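Beta2-microglobulin (Anolis carolinensis, PDB 7CPO) serves as the light chain of the MHC class I complex, pairing with the heavy chain that probably presents peptides to T cells. Local coordinates at residues 11-19 with 66-74. Sequence-based numbering, arbitrary orientation.
Sequences FRHPAEKGK and VYAKVIPDG
The F11 ring is met obliquely by V70 and P72: its CE1 lies 3.9 Å from V70 CG1, its CZ 4.3 Å from P72 CG, and F78 also meets it edge-to-face. Its first torsion (chi1 -75°) turns CG away from the carbonyl carbon, and the ring reaches the end of strand 62-70 although the CB itself does not head there. The contact lies at one end of the C1-set immunoglobulin sandwich, where the loop linking strands 6-11 and 21-30 packs on the exit of strand 62-70. Strands 6-11 and 62-70 flank 21-30 in one antiparallel sheet, so 66-74 meets the loop across the end of that middle strand.

P72, buried, fills the concave side of the loop. Its CB packs on A15 CB at 4.0 Å, while its CD lies 3.1 Å from K19 O. An alanine here lacks the ring carbons CG and CD, which would probably open a gap beside F11 CZ and K19 O.

Residues E16 to K19 form a type II beta turn, and G18, whose phi is positive, occupies the third position. The sole hydrogen bond between the segments starts there: G18 N donates to P72 O at 2.8 Å, fairly straight at 159°. The same oxygen takes a CA-H contact from K17, so two neighbouring turn residues converge on one carbonyl. I71 CG2 rests against the backbone of G18, 3.4 Å from its C atom.

At the start of the loop, just past strand 6-11, R12 turns to the MHC class I heavy chain, where D240 and E188 of that chain pair with its guanidinium. At the outer edge, K17 sends CG anti to its backbone nitrogen (chi1 -171°), which sets that methylene 3.6 Å from D73 CB.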
loop_
_atom_site.group_PDB
_atom_site.type_symbol
_atom_site.label_atom_id
_atom_site.label_comp_id
_atom_site.label_asym_id
_atom_site.label_seq_id
_atom_site.Cartn_x
_atom_site.Cartn_y
_atom_site.Cartn_z
ATOM N N PHE B 11 8.781 14.046 7.026
ATOM C CA PHE B 11 10.131 13.565 7.264
ATOM C C PHE B 11 10.082 12.286 8.084
ATOM O O PHE B 11 9.133 12.046 8.833
ATOM C CB PHE B 11 10.962 14.586 8.045
ATOM C CG PHE B 11 11.419 15.768 7.249
ATOM C CD1 PHE B 11 11.892 15.621 5.963
ATOM C CD2 PHE B 11 11.411 17.031 7.819
ATOM C CE1 PHE B 11 12.328 16.715 5.247
ATOM C CE2 PHE B 11 11.837 18.125 7.113
ATOM C CZ PHE B 11 12.296 17.972 5.823
ATOM N N ARG B 12 11.148 11.485 7.981
ATOM C CA ARG B 12 11.248 10.300 8.833
ATOM C C ARG B 12 11.403 10.696 10.299
ATOM O O ARG B 12 10.783 10.087 11.185
ATOM C CB ARG B 12 12.411 9.409 8.382
ATOM C CG ARG B 12 12.848 8.362 9.415
ATOM C CD ARG B 12 11.765 7.303 9.629
ATOM N NE ARG B 12 12.165 6.250 10.565
ATOM C CZ ARG B 12 12.017 6.341 11.881
ATOM N NH1 ARG B 12 11.500 7.441 12.407
ATOM N NH2 ARG B 12 12.389 5.352 12.675
ATOM N N HIS B 13 12.236 11.702 10.577
ATOM C CA HIS B 13 12.352 12.304 11.898
ATOM C C HIS B 13 11.944 13.776 11.847
ATOM O O HIS B 13 12.031 14.412 10.792
ATOM C CB HIS B 13 13.782 12.215 12.448
ATOM C CG HIS B 13 14.389 10.850 12.361
ATOM N ND1 HIS B 13 14.152 9.869 13.299
ATOM C CD2 HIS B 13 15.251 10.316 11.463
ATOM C CE1 HIS B 13 14.832 8.783 12.975
ATOM N NE2 HIS B 13 15.506 9.029 11.865
ATOM N N PRO B 14 11.490 14.342 12.965
ATOM C CA PRO B 14 11.332 15.805 13.034
ATOM C C PRO B 14 12.655 16.493 12.708
ATOM O O PRO B 14 13.718 16.082 13.180
ATOM C CB PRO B 14 10.902 16.053 14.487
ATOM C CG PRO B 14 11.348 14.812 15.243
ATOM C CD PRO B 14 11.233 13.680 14.259
ATOM N N ALA B 15 12.579 17.545 11.887
ATOM C CA ALA B 15 13.769 18.139 11.282
ATOM C C ALA B 15 14.765 18.660 12.327
ATOM O O ALA B 15 14.411 18.989 13.463
ATOM C CB ALA B 15 13.366 19.271 10.333
ATOM N N GLU B 16 16.033 18.708 11.923
ATOM C CA GLU B 16 17.115 19.314 12.688
ATOM C C GLU B 16 18.118 19.853 11.679
ATOM O O GLU B 16 18.449 19.159 10.712
ATOM C CB GLU B 16 17.803 18.311 13.621
ATOM C CG GLU B 16 16.962 17.838 14.786
ATOM C CD GLU B 16 17.748 17.744 16.078
ATOM O OE1 GLU B 16 18.114 16.616 16.475
ATOM O OE2 GLU B 16 17.995 18.803 16.698
ATOM N N LYS B 17 18.586 21.087 11.888
ATOM C CA LYS B 17 19.555 21.654 10.954
ATOM C C LYS B 17 20.815 20.797 10.953
ATOM O O LYS B 17 21.312 20.402 12.012
ATOM C CB LYS B 17 19.890 23.103 11.321
ATOM C CG LYS B 17 20.732 23.834 10.256
ATOM C CD LYS B 17 22.233 23.829 10.565
ATOM C CE LYS B 17 22.517 24.538 11.872
ATOM N NZ LYS B 17 22.001 25.933 11.809
ATOM N N GLY B 18 21.308 20.477 9.757
ATOM C CA GLY B 18 22.513 19.687 9.608
ATOM C C GLY B 18 22.384 18.195 9.863
ATOM O O GLY B 18 23.357 17.467 9.639
ATOM N N LYS B 19 21.233 17.717 10.328
ATOM C CA LYS B 19 21.020 16.309 10.658
ATOM C C LYS B 19 20.223 15.646 9.539
ATOM O O LYS B 19 19.133 16.113 9.185
ATOM C CB LYS B 19 20.284 16.180 11.997
ATOM C CG LYS B 19 20.061 14.764 12.538
ATOM C CD LYS B 19 21.095 13.746 12.063
ATOM C CE LYS B 19 21.503 12.821 13.199
ATOM N NZ LYS B 19 20.381 11.936 13.640
ATOM N N VAL B 66 7.177 8.302 -2.637
ATOM C CA VAL B 66 8.268 8.999 -3.308
ATOM C C VAL B 66 9.101 9.669 -2.233
ATOM O O VAL B 66 8.554 10.342 -1.352
ATOM C CB VAL B 66 7.745 10.040 -4.314
ATOM C CG1 VAL B 66 8.900 10.696 -5.046
ATOM C CG2 VAL B 66 6.782 9.382 -5.319
ATOM N N TYR B 67 10.414 9.478 -2.280
ATOM C CA TYR B 67 11.220 9.989 -1.182
ATOM C C TYR B 67 12.648 10.253 -1.641
ATOM O O TYR B 67 13.077 9.818 -2.715
ATOM C CB TYR B 67 11.190 9.034 0.020
ATOM C CG TYR B 67 11.731 7.656 -0.274
ATOM C CD1 TYR B 67 13.059 7.340 -0.019
ATOM C CD2 TYR B 67 10.915 6.668 -0.800
ATOM C CE1 TYR B 67 13.567 6.075 -0.298
ATOM C CE2 TYR B 67 11.412 5.393 -1.077
ATOM C CZ TYR B 67 12.736 5.104 -0.823
ATOM O OH TYR B 67 13.224 3.843 -1.099
ATOM N N ALA B 68 13.379 10.990 -0.800
ATOM C CA ALA B 68 14.746 11.400 -1.083
ATOM C C ALA B 68 15.420 11.788 0.219
ATOM O O ALA B 68 14.781 12.348 1.110
ATOM C CB ALA B 68 14.805 12.570 -2.066
ATOM N N LYS B 69 16.699 11.452 0.332
ATOM C CA LYS B 69 17.482 11.891 1.471
ATOM C C LYS B 69 17.754 13.386 1.346
ATOM O O LYS B 69 17.832 13.938 0.244
ATOM C CB LYS B 69 18.791 11.105 1.566
ATOM C CG LYS B 69 18.644 9.691 2.150
ATOM C CD LYS B 69 19.988 9.122 2.634
ATOM C CE LYS B 69 21.008 8.986 1.488
ATOM N NZ LYS B 69 21.276 7.564 1.084
ATOM N N VAL B 70 17.864 14.052 2.494
ATOM C CA VAL B 70 18.032 15.498 2.525
ATOM C C VAL B 70 18.562 15.883 3.896
ATOM O O VAL B 70 18.410 15.137 4.867
ATOM C CB VAL B 70 16.701 16.223 2.199
ATOM C CG1 VAL B 70 15.788 16.250 3.417
ATOM C CG2 VAL B 70 16.992 17.627 1.705
ATOM N N ILE B 71 19.212 17.037 3.973
ATOM C CA ILE B 71 19.752 17.577 5.212
ATOM C C ILE B 71 19.056 18.899 5.502
ATOM O O ILE B 71 19.338 19.913 4.846
ATOM C CB ILE B 71 21.274 17.750 5.144
ATOM C CG1 ILE B 71 21.950 16.472 4.653
ATOM C CG2 ILE B 71 21.821 18.130 6.502
ATOM C CD1 ILE B 71 23.470 16.539 4.757
ATOM N N PRO B 72 18.142 18.946 6.455
ATOM C CA PRO B 72 17.413 20.188 6.725
ATOM C C PRO B 72 18.307 21.329 7.217
ATOM O O PRO B 72 19.398 21.123 7.756
ATOM C CB PRO B 72 16.393 19.778 7.797
ATOM C CG PRO B 72 16.209 18.285 7.602
ATOM C CD PRO B 72 17.545 17.775 7.141
ATOM N N ASP B 73 17.824 22.551 6.982
ATOM C CA ASP B 73 18.261 23.766 7.659
ATOM C C ASP B 73 17.071 24.721 7.678
ATOM O O ASP B 73 16.071 24.506 6.987
ATOM C CB ASP B 73 19.481 24.396 6.976
ATOM C CG ASP B 73 19.321 24.486 5.476
ATOM O OD1 ASP B 73 20.261 24.083 4.765
ATOM O OD2 ASP B 73 18.260 24.955 5.006
ATOM N N GLY B 74 17.178 25.779 8.472
ATOM C CA GLY B 74 16.071 26.710 8.626
ATOM C C GLY B 74 15.629 27.370 7.334
ATOM O O GLY B 74 16.268 27.216 6.291
#